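PDB 1XIP: nucleoporin NUP159 from Saccharomyces cerevisiae, which is a nuclear pore complex component whose N-terminal beta-propeller domain functions in mRNA export by tethering the helicase Dbp5 to the pore. Local coordinates for residues 267-281 with 295-307. Numbering follows the deposited sequence.
Sequences TPPFGQIVRFPYMYK and NVLASSCSSEVSI
Arg275 lays one face of its guanidinium over Ser300 CB, with NH1 3.5 Å from that carbon. The contact belongs to the beta-propeller of the N-terminal domain. It joins the hairpin of strands 279-284 and 292-299 to the loop that leads into it. The chain of Arg275 bends at chi2 and chi3, which sets the guanidinium over the serine CB, with its edge toward the Tyr280 hydroxyl. With an alanine at Arg275 the guanidinium is gone, and Ser300 CB would probably lose the cover on this side, with a gap opening beside the Tyr280 hydroxyl. That hydroxyl forms its hydrogen bond with Leu40 O.

Ser300 OG sits between its backbone N and carbonyl carbon (chi1 67°). From there it donates to Phe276 O at 2.6 Å and accepts a weak bond from Tyr278 N. Ser300 N returns to Tyr278 O in a nearly straight bond of 3.1 Å. Two polar groups of Ser300 thus grip the approach to strand 279-281.

Within the hairpin, Tyr280 and Ala298 form an antiparallel hydrogen-bonded pair. Tyr280 N reaches Ala298 O at 2.7 Å, and Ala298 N bonds back to Tyr280 O. The Tyr280 ring turns its edge to Ala298 O and Ser300 N. CD2 of Tyr278 lies over the centre of one ring face. Beside this pair, on the other face of the sheet, the selenium of selenomethionine Met279 approaches Ala298 O to 3.3 Å. The Met279 side chain also meets Met248 of strand 246-254.

The PXFG repeat, 268-271, closes over the turn from Ser299 to Ser302. Gly271 N donates to Cys301 O at 3.1 Å. Ser299 OG accepts from Cys301 N in an ST turn. At the far end, Thr267 N donates to Ser306 OG at 3.0 Å.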
ATOM      1  N   THR A 267       8.090   4.559  -9.060  1.00 26.73           N
ATOM      2  CA  THR A 267       7.385   5.523  -8.220  1.00 27.85           C
ATOM      3  C   THR A 267       8.201   6.776  -7.879  1.00 27.88           C
ATOM      4  O   THR A 267       8.387   7.065  -6.701  1.00 29.05           O
ATOM      5  CB  THR A 267       6.983   4.893  -6.874  1.00 27.53           C
ATOM      6  OG1 THR A 267       6.289   3.663  -7.103  1.00 29.61           O
ATOM      7  CG2 THR A 267       6.030   5.796  -6.141  1.00 30.05           C
ATOM      8  N   PRO A 268       8.716   7.509  -8.864  1.00 27.96           N
ATOM      9  CA  PRO A 268       9.459   8.733  -8.553  1.00 27.46           C
ATOM     10  C   PRO A 268       8.652   9.730  -7.679  1.00 27.80           C
ATOM     11  O   PRO A 268       7.500  10.060  -8.001  1.00 28.00           O
ATOM     12  CB  PRO A 268       9.755   9.322  -9.936  1.00 27.76           C
ATOM     13  CG  PRO A 268       8.963   8.516 -10.940  1.00 26.92           C
ATOM     14  CD  PRO A 268       8.684   7.226 -10.319  1.00 27.88           C
ATOM     15  N   PRO A 269       9.258  10.220  -6.596  1.00 27.85           N
ATOM     16  CA  PRO A 269       8.542  10.986  -5.583  1.00 27.71           C
ATOM     17  C   PRO A 269       8.408  12.469  -5.885  1.00 28.16           C
ATOM     18  O   PRO A 269       9.071  13.276  -5.229  1.00 28.26           O
ATOM     19  CB  PRO A 269       9.411  10.790  -4.349  1.00 27.84           C
ATOM     20  CG  PRO A 269      10.766  10.663  -4.877  1.00 27.91           C
ATOM     21  CD  PRO A 269      10.683  10.084  -6.258  1.00 27.79           C
ATOM     22  N   PHE A 270       7.549  12.825  -6.840  1.00 28.35           N
ATOM     23  CA  PHE A 270       7.293  14.225  -7.182  1.00 28.53           C
ATOM     24  C   PHE A 270       6.099  14.804  -6.428  1.00 28.81           C
ATOM     25  O   PHE A 270       5.626  15.905  -6.736  1.00 29.71           O
ATOM     26  CB  PHE A 270       7.101  14.373  -8.696  1.00 28.65           C
ATOM     27  CG  PHE A 270       8.369  14.175  -9.477  1.00 30.68           C
ATOM     28  CD1 PHE A 270       9.249  15.235  -9.686  1.00 31.71           C
ATOM     29  CD2 PHE A 270       8.712  12.914  -9.968  1.00 31.82           C
ATOM     30  CE1 PHE A 270      10.455  15.041 -10.390  1.00 33.24           C
ATOM     31  CE2 PHE A 270       9.908  12.713 -10.671  1.00 32.59           C
ATOM     32  CZ  PHE A 270      10.783  13.779 -10.883  1.00 33.43           C
ATOM     33  N   GLY A 271       5.615  14.080  -5.430  1.00 28.63           N
ATOM     34  CA  GLY A 271       4.444  14.510  -4.690  1.00 28.81           C
ATOM     35  C   GLY A 271       4.597  15.878  -4.038  1.00 28.93           C
ATOM     36  O   GLY A 271       5.701  16.257  -3.632  1.00 28.61           O
ATOM     37  N   GLN A 272       3.474  16.607  -3.928  1.00 29.25           N
ATOM     38  CA  GLN A 272       3.442  17.913  -3.231  1.00 29.34           C
ATOM     39  C   GLN A 272       2.456  18.024  -2.057  1.00 28.58           C
ATOM     40  O   GLN A 272       2.219  19.114  -1.559  1.00 28.81           O
ATOM     41  CB  GLN A 272       3.180  19.057  -4.203  1.00 29.76           C
ATOM     42  CG  GLN A 272       4.046  19.054  -5.457  1.00 32.25           C
ATOM     43  CD  GLN A 272       3.383  19.824  -6.588  1.00 34.46           C
ATOM     44  OE1 GLN A 272       2.493  19.293  -7.282  1.00 34.45           O
ATOM     45  NE2 GLN A 272       3.784  21.084  -6.756  1.00 34.09           N
ATOM     46  N   ILE A 273       1.873  16.909  -1.629  1.00 27.77           N
ATOM     47  CA  ILE A 273       1.083  16.883  -0.401  1.00 26.90           C
ATOM     48  C   ILE A 273       1.907  16.183   0.672  1.00 26.12           C
ATOM     49  O   ILE A 273       2.637  15.238   0.379  1.00 26.22           O
ATOM     50  CB  ILE A 273      -0.283  16.129  -0.608  1.00 27.00           C
ATOM     51  CG1 ILE A 273      -1.037  16.578  -1.885  1.00 26.75           C
ATOM     52  CG2 ILE A 273      -1.182  16.245   0.637  1.00 27.58           C
ATOM     53  CD1 ILE A 273      -1.059  18.075  -2.180  1.00 24.94           C
ATOM     54  N   VAL A 274       1.800  16.659   1.909  1.00 25.32           N
ATOM     55  CA  VAL A 274       2.433  16.002   3.053  1.00 24.33           C
ATOM     56  C   VAL A 274       1.811  14.649   3.270  1.00 23.72           C
ATOM     57  O   VAL A 274       0.628  14.529   3.558  1.00 23.72           O
ATOM     58  CB  VAL A 274       2.296  16.810   4.361  1.00 24.47           C
ATOM     59  CG1 VAL A 274       2.903  16.028   5.543  1.00 24.02           C
ATOM     60  CG2 VAL A 274       2.951  18.166   4.217  1.00 23.84           C
ATOM     61  N   ARG A 275       2.638  13.629   3.132  1.00 23.62           N
ATOM     62  CA  ARG A 275       2.215  12.252   3.269  1.00 22.95           C
ATOM     63  C   ARG A 275       3.237  11.481   4.035  1.00 22.62           C
ATOM     64  O   ARG A 275       4.435  11.733   3.909  1.00 22.78           O
ATOM     65  CB  ARG A 275       2.019  11.622   1.897  1.00 22.39           C
ATOM     66  CG  ARG A 275       0.823  12.168   1.192  1.00 22.05           C
ATOM     67  CD  ARG A 275      -0.468  11.771   1.845  1.00 21.39           C
ATOM     68  NE  ARG A 275      -1.155  10.830   0.981  1.00 22.36           N
ATOM     69  CZ  ARG A 275      -1.281   9.541   1.208  1.00 21.01           C
ATOM     70  NH1 ARG A 275      -0.798   8.985   2.310  1.00 24.30           N
ATOM     71  NH2 ARG A 275      -1.920   8.809   0.344  1.00 20.38           N
ATOM     72  N   PHE A 276       2.751  10.563   4.855  1.00 22.59           N
ATOM     73  CA  PHE A 276       3.580   9.544   5.448  1.00 23.00           C
ATOM     74  C   PHE A 276       3.971   8.555   4.350  1.00 23.78           C
ATOM     75  O   PHE A 276       3.118   8.118   3.584  1.00 24.23           O
ATOM     76  CB  PHE A 276       2.810   8.838   6.557  1.00 22.75           C
ATOM     77  CG  PHE A 276       3.631   7.874   7.350  1.00 22.25           C
ATOM     78  CD1 PHE A 276       4.387   8.312   8.429  1.00 23.30           C
ATOM     79  CD2 PHE A 276       3.659   6.527   7.015  1.00 21.41           C
ATOM     80  CE1 PHE A 276       5.164   7.409   9.172  1.00 24.28           C
ATOM     81  CE2 PHE A 276       4.428   5.619   7.736  1.00 23.27           C
ATOM     82  CZ  PHE A 276       5.180   6.054   8.825  1.00 23.30           C
ATOM     83  N   PRO A 277       5.260   8.241   4.251  1.00 24.37           N
ATOM     84  CA  PRO A 277       5.788   7.272   3.273  1.00 24.44           C
ATOM     85  C   PRO A 277       5.194   5.888   3.351  1.00 24.15           C
ATOM     86  O   PRO A 277       5.293   5.242   4.387  1.00 25.40           O
ATOM     87  CB  PRO A 277       7.260   7.198   3.636  1.00 24.24           C
ATOM     88  CG  PRO A 277       7.540   8.573   4.104  1.00 25.91           C
ATOM     89  CD  PRO A 277       6.343   8.875   5.020  1.00 24.90           C
ATOM     90  N   TYR A 278       4.595   5.431   2.256  1.00 23.39           N
ATOM     91  CA  TYR A 278       4.042   4.088   2.183  1.00 22.46           C
ATOM     92  C   TYR A 278       3.966   3.626   0.733  1.00 22.40           C
ATOM     93  O   TYR A 278       3.616   4.395  -0.161  1.00 22.10           O
ATOM     94  CB  TYR A 278       2.669   4.003   2.876  1.00 22.10           C
ATOM     95  CG  TYR A 278       2.027   2.640   2.740  1.00 21.41           C
ATOM     96  CD1 TYR A 278       2.514   1.543   3.453  1.00 21.34           C
ATOM     97  CD2 TYR A 278       0.941   2.447   1.878  1.00 20.90           C
ATOM     98  CE1 TYR A 278       1.949   0.285   3.299  1.00 23.64           C
ATOM     99  CE2 TYR A 278       0.371   1.205   1.708  1.00 21.70           C
ATOM    100  CZ  TYR A 278       0.878   0.120   2.413  1.00 25.07           C
ATOM    101  OH  TYR A 278       0.308  -1.126   2.247  1.00 27.57           O
HETATM  102  N   MSE A 279       4.322   2.372   0.514  1.00 22.73           N
HETATM  103  CA  MSE A 279       4.340   1.790  -0.816  1.00 23.39           C
HETATM  104  C   MSE A 279       3.133   0.879  -0.989  1.00 22.85           C
HETATM  105  O   MSE A 279       3.005  -0.099  -0.262  1.00 22.70           O
HETATM  106  CB  MSE A 279       5.640   0.989  -1.012  1.00 23.88           C
HETATM  107  CG  MSE A 279       5.833   0.408  -2.406  1.00 26.46           C
HETATM  108 SE   MSE A 279       6.179   1.788  -3.782  1.00 35.75          SE
HETATM  109  CE  MSE A 279       7.776   2.610  -3.018  1.00 29.19           C
ATOM    110  N   TYR A 280       2.264   1.210  -1.948  1.00 22.38           N
ATOM    111  CA  TYR A 280       1.093   0.393  -2.289  1.00 22.51           C
ATOM    112  C   TYR A 280       1.481  -0.756  -3.214  1.00 23.84           C
ATOM    113  O   TYR A 280       2.209  -0.545  -4.177  1.00 24.28           O
ATOM    114  CB  TYR A 280      -0.008   1.263  -2.918  1.00 21.45           C
ATOM    115  CG  TYR A 280      -0.526   2.304  -1.958  1.00 19.13           C
ATOM    116  CD1 TYR A 280      -1.583   2.019  -1.096  1.00 16.03           C
ATOM    117  CD2 TYR A 280       0.077   3.553  -1.865  1.00 16.72           C
ATOM    118  CE1 TYR A 280      -2.040   2.951  -0.202  1.00 14.80           C
ATOM    119  CE2 TYR A 280      -0.360   4.486  -0.963  1.00 15.64           C
ATOM    120  CZ  TYR A 280      -1.420   4.182  -0.129  1.00 16.52           C
ATOM    121  OH  TYR A 280      -1.879   5.126   0.773  1.00 17.29           O
ATOM    122  N   LYS A 281       1.030  -1.967  -2.891  1.00 25.27           N
ATOM    123  CA  LYS A 281       1.349  -3.149  -3.678  1.00 27.28           C
ATOM    124  C   LYS A 281       0.133  -4.044  -3.940  1.00 29.18           C
ATOM    125  O   LYS A 281      -0.616  -4.403  -3.039  1.00 28.96           O
ATOM    126  CB  LYS A 281       2.481  -3.963  -3.045  1.00 27.33           C
ATOM    127  CG  LYS A 281       2.957  -5.140  -3.911  1.00 26.79           C
ATOM    128  CD  LYS A 281       3.668  -6.224  -3.098  1.00 28.81           C
ATOM    129  CE  LYS A 281       2.785  -6.815  -1.987  1.00 30.84           C
ATOM    130  NZ  LYS A 281       3.564  -7.514  -0.899  1.00 31.79           N
ATOM    131  N   ASN A 295       3.796  -7.362  -9.912  1.00 36.87           N
ATOM    132  CA  ASN A 295       3.383  -6.445  -8.853  1.00 33.91           C
ATOM    133  C   ASN A 295       3.201  -5.046  -9.352  1.00 31.73           C
ATOM    134  O   ASN A 295       4.122  -4.459  -9.880  1.00 31.65           O
ATOM    135  CB  ASN A 295       4.386  -6.441  -7.719  1.00 33.97           C
ATOM    136  CG  ASN A 295       4.637  -7.790  -7.197  1.00 34.10           C
ATOM    137  OD1 ASN A 295       3.791  -8.361  -6.523  1.00 35.69           O
ATOM    138  ND2 ASN A 295       5.789  -8.349  -7.531  1.00 35.97           N
ATOM    139  N   VAL A 296       1.996  -4.521  -9.178  1.00 29.16           N
ATOM    140  CA  VAL A 296       1.690  -3.133  -9.477  1.00 26.51           C
ATOM    141  C   VAL A 296       1.988  -2.314  -8.241  1.00 25.00           C
ATOM    142  O   VAL A 296       1.547  -2.658  -7.134  1.00 24.15           O
ATOM    143  CB  VAL A 296       0.220  -2.958  -9.844  1.00 26.58           C
ATOM    144  CG1 VAL A 296      -0.067  -1.536 -10.223  1.00 25.73           C
ATOM    145  CG2 VAL A 296      -0.153  -3.906 -10.993  1.00 27.46           C
ATOM    146  N   LEU A 297       2.746  -1.231  -8.433  1.00 23.10           N
ATOM    147  CA  LEU A 297       3.210  -0.408  -7.316  1.00 21.53           C
ATOM    148  C   LEU A 297       2.859   1.062  -7.463  1.00 21.07           C
ATOM    149  O   LEU A 297       2.869   1.607  -8.561  1.00 21.39           O
ATOM    150  CB  LEU A 297       4.716  -0.568  -7.128  1.00 21.15           C
ATOM    151  CG  LEU A 297       5.197  -1.982  -6.892  1.00 18.54           C
ATOM    152  CD1 LEU A 297       6.574  -2.157  -7.458  1.00 17.55           C
ATOM    153  CD2 LEU A 297       5.168  -2.261  -5.410  1.00 19.57           C
ATOM    154  N   ALA A 298       2.544   1.691  -6.338  1.00 20.21           N
ATOM    155  CA  ALA A 298       2.202   3.096  -6.280  1.00 19.57           C
ATOM    156  C   ALA A 298       2.672   3.583  -4.948  1.00 19.91           C
ATOM    157  O   ALA A 298       3.003   2.781  -4.062  1.00 20.19           O
ATOM    158  CB  ALA A 298       0.722   3.279  -6.390  1.00 20.06           C
ATOM    159  N   SER A 299       2.684   4.896  -4.775  1.00 20.03           N
ATOM    160  CA  SER A 299       3.333   5.478  -3.625  1.00 20.35           C
ATOM    161  C   SER A 299       2.518   6.640  -3.126  1.00 20.59           C
ATOM    162  O   SER A 299       1.905   7.348  -3.921  1.00 20.29           O
ATOM    163  CB  SER A 299       4.718   5.952  -4.042  1.00 20.09           C
ATOM    164  OG  SER A 299       5.450   6.534  -2.984  1.00 22.98           O
ATOM    165  N   SER A 300       2.514   6.831  -1.804  1.00 20.90           N
ATOM    166  CA  SER A 300       1.899   8.005  -1.175  1.00 21.21           C
ATOM    167  C   SER A 300       2.606   9.297  -1.610  1.00 21.67           C
ATOM    168  O   SER A 300       2.040  10.395  -1.523  1.00 22.25           O
ATOM    169  CB  SER A 300       1.882   7.867   0.366  1.00 21.21           C
ATOM    170  OG  SER A 300       3.194   7.886   0.951  1.00 23.09           O
ATOM    171  N   CYS A 301       3.823   9.162  -2.134  1.00 21.89           N
ATOM    172  CA  CYS A 301       4.621  10.331  -2.518  1.00 22.40           C
ATOM    173  C   CYS A 301       4.780  10.507  -3.994  1.00 22.41           C
ATOM    174  O   CYS A 301       5.698  11.197  -4.416  1.00 23.20           O
ATOM    175  CB  CYS A 301       6.009  10.249  -1.903  1.00 21.86           C
ATOM    176  SG  CYS A 301       5.870  10.471  -0.160  1.00 23.54           S
ATOM    177  N   SER A 302       3.903   9.903  -4.791  1.00 22.29           N
ATOM    178  CA  SER A 302       4.099   9.907  -6.236  1.00 22.23           C
ATOM    179  C   SER A 302       2.782   9.762  -6.974  1.00 22.03           C
ATOM    180  O   SER A 302       1.816   9.245  -6.427  1.00 21.89           O
ATOM    181  CB  SER A 302       5.076   8.778  -6.601  1.00 22.62           C
ATOM    182  OG  SER A 302       4.997   8.385  -7.962  1.00 23.97           O
ATOM    183  N   SER A 303       2.748  10.208  -8.223  1.00 22.37           N
ATOM    184  CA  SER A 303       1.548  10.096  -9.051  1.00 23.26           C
ATOM    185  C   SER A 303       1.689   8.994 -10.076  1.00 23.46           C
ATOM    186  O   SER A 303       0.813   8.808 -10.918  1.00 23.30           O
ATOM    187  CB  SER A 303       1.274  11.397  -9.764  1.00 23.03           C
ATOM    188  OG  SER A 303       1.775  12.468  -8.994  1.00 27.47           O
ATOM    189  N   GLU A 304       2.801   8.266 -10.016  1.00 23.67           N
ATOM    190  CA  GLU A 304       3.059   7.257 -11.016  1.00 24.75           C
ATOM    191  C   GLU A 304       2.816   5.859 -10.497  1.00 24.19           C
ATOM    192  O   GLU A 304       2.949   5.591  -9.306  1.00 24.30           O
ATOM    193  CB  GLU A 304       4.458   7.410 -11.605  1.00 25.32           C
ATOM    194  CG  GLU A 304       4.527   8.482 -12.692  1.00 29.70           C
ATOM    195  CD  GLU A 304       5.956   8.786 -13.105  1.00 36.09           C
ATOM    196  OE1 GLU A 304       6.641   7.863 -13.633  1.00 38.41           O
ATOM    197  OE2 GLU A 304       6.412   9.941 -12.891  1.00 39.51           O
ATOM    198  N   VAL A 305       2.427   4.974 -11.408  1.00 23.77           N
ATOM    199  CA  VAL A 305       2.187   3.591 -11.078  1.00 23.38           C
ATOM    200  C   VAL A 305       3.186   2.719 -11.846  1.00 23.61           C
ATOM    201  O   VAL A 305       3.264   2.781 -13.070  1.00 23.61           O
ATOM    202  CB  VAL A 305       0.717   3.201 -11.395  1.00 23.29           C
ATOM    203  CG1 VAL A 305       0.462   1.747 -11.087  1.00 22.47           C
ATOM    204  CG2 VAL A 305      -0.261   4.099 -10.623  1.00 22.03           C
ATOM    205  N   SER A 306       3.952   1.916 -11.117  1.00 23.69           N
ATOM    206  CA  SER A 306       4.992   1.092 -11.716  1.00 23.93           C
ATOM    207  C   SER A 306       4.591  -0.351 -11.836  1.00 24.04           C
ATOM    208  O   SER A 306       3.651  -0.796 -11.186  1.00 24.39           O
ATOM    209  CB  SER A 306       6.268   1.179 -10.893  1.00 23.80           C
ATOM    210  OG  SER A 306       6.518   2.520 -10.546  1.00 25.60           O
ATOM    211  N   ILE A 307       5.317  -1.080 -12.674  1.00 24.25           N
ATOM    212  CA  ILE A 307       5.144  -2.517 -12.814  1.00 24.63           C
ATOM    213  C   ILE A 307       6.475  -3.239 -12.548  1.00 25.08           C
ATOM    214  O   ILE A 307       7.501  -2.869 -13.100  1.00 25.29           O
ATOM    215  CB  ILE A 307       4.643  -2.855 -14.213  1.00 24.49           C
ATOM    216  CG1 ILE A 307       3.388  -2.049 -14.552  1.00 24.95           C
ATOM    217  CG2 ILE A 307       4.340  -4.323 -14.319  1.00 24.16           C
ATOM    218  CD1 ILE A 307       3.035  -2.085 -16.040  1.00 26.07           C
TER
HETATM  219  O   HOH W   1       4.887  11.573  -8.906  1.00 50.85           O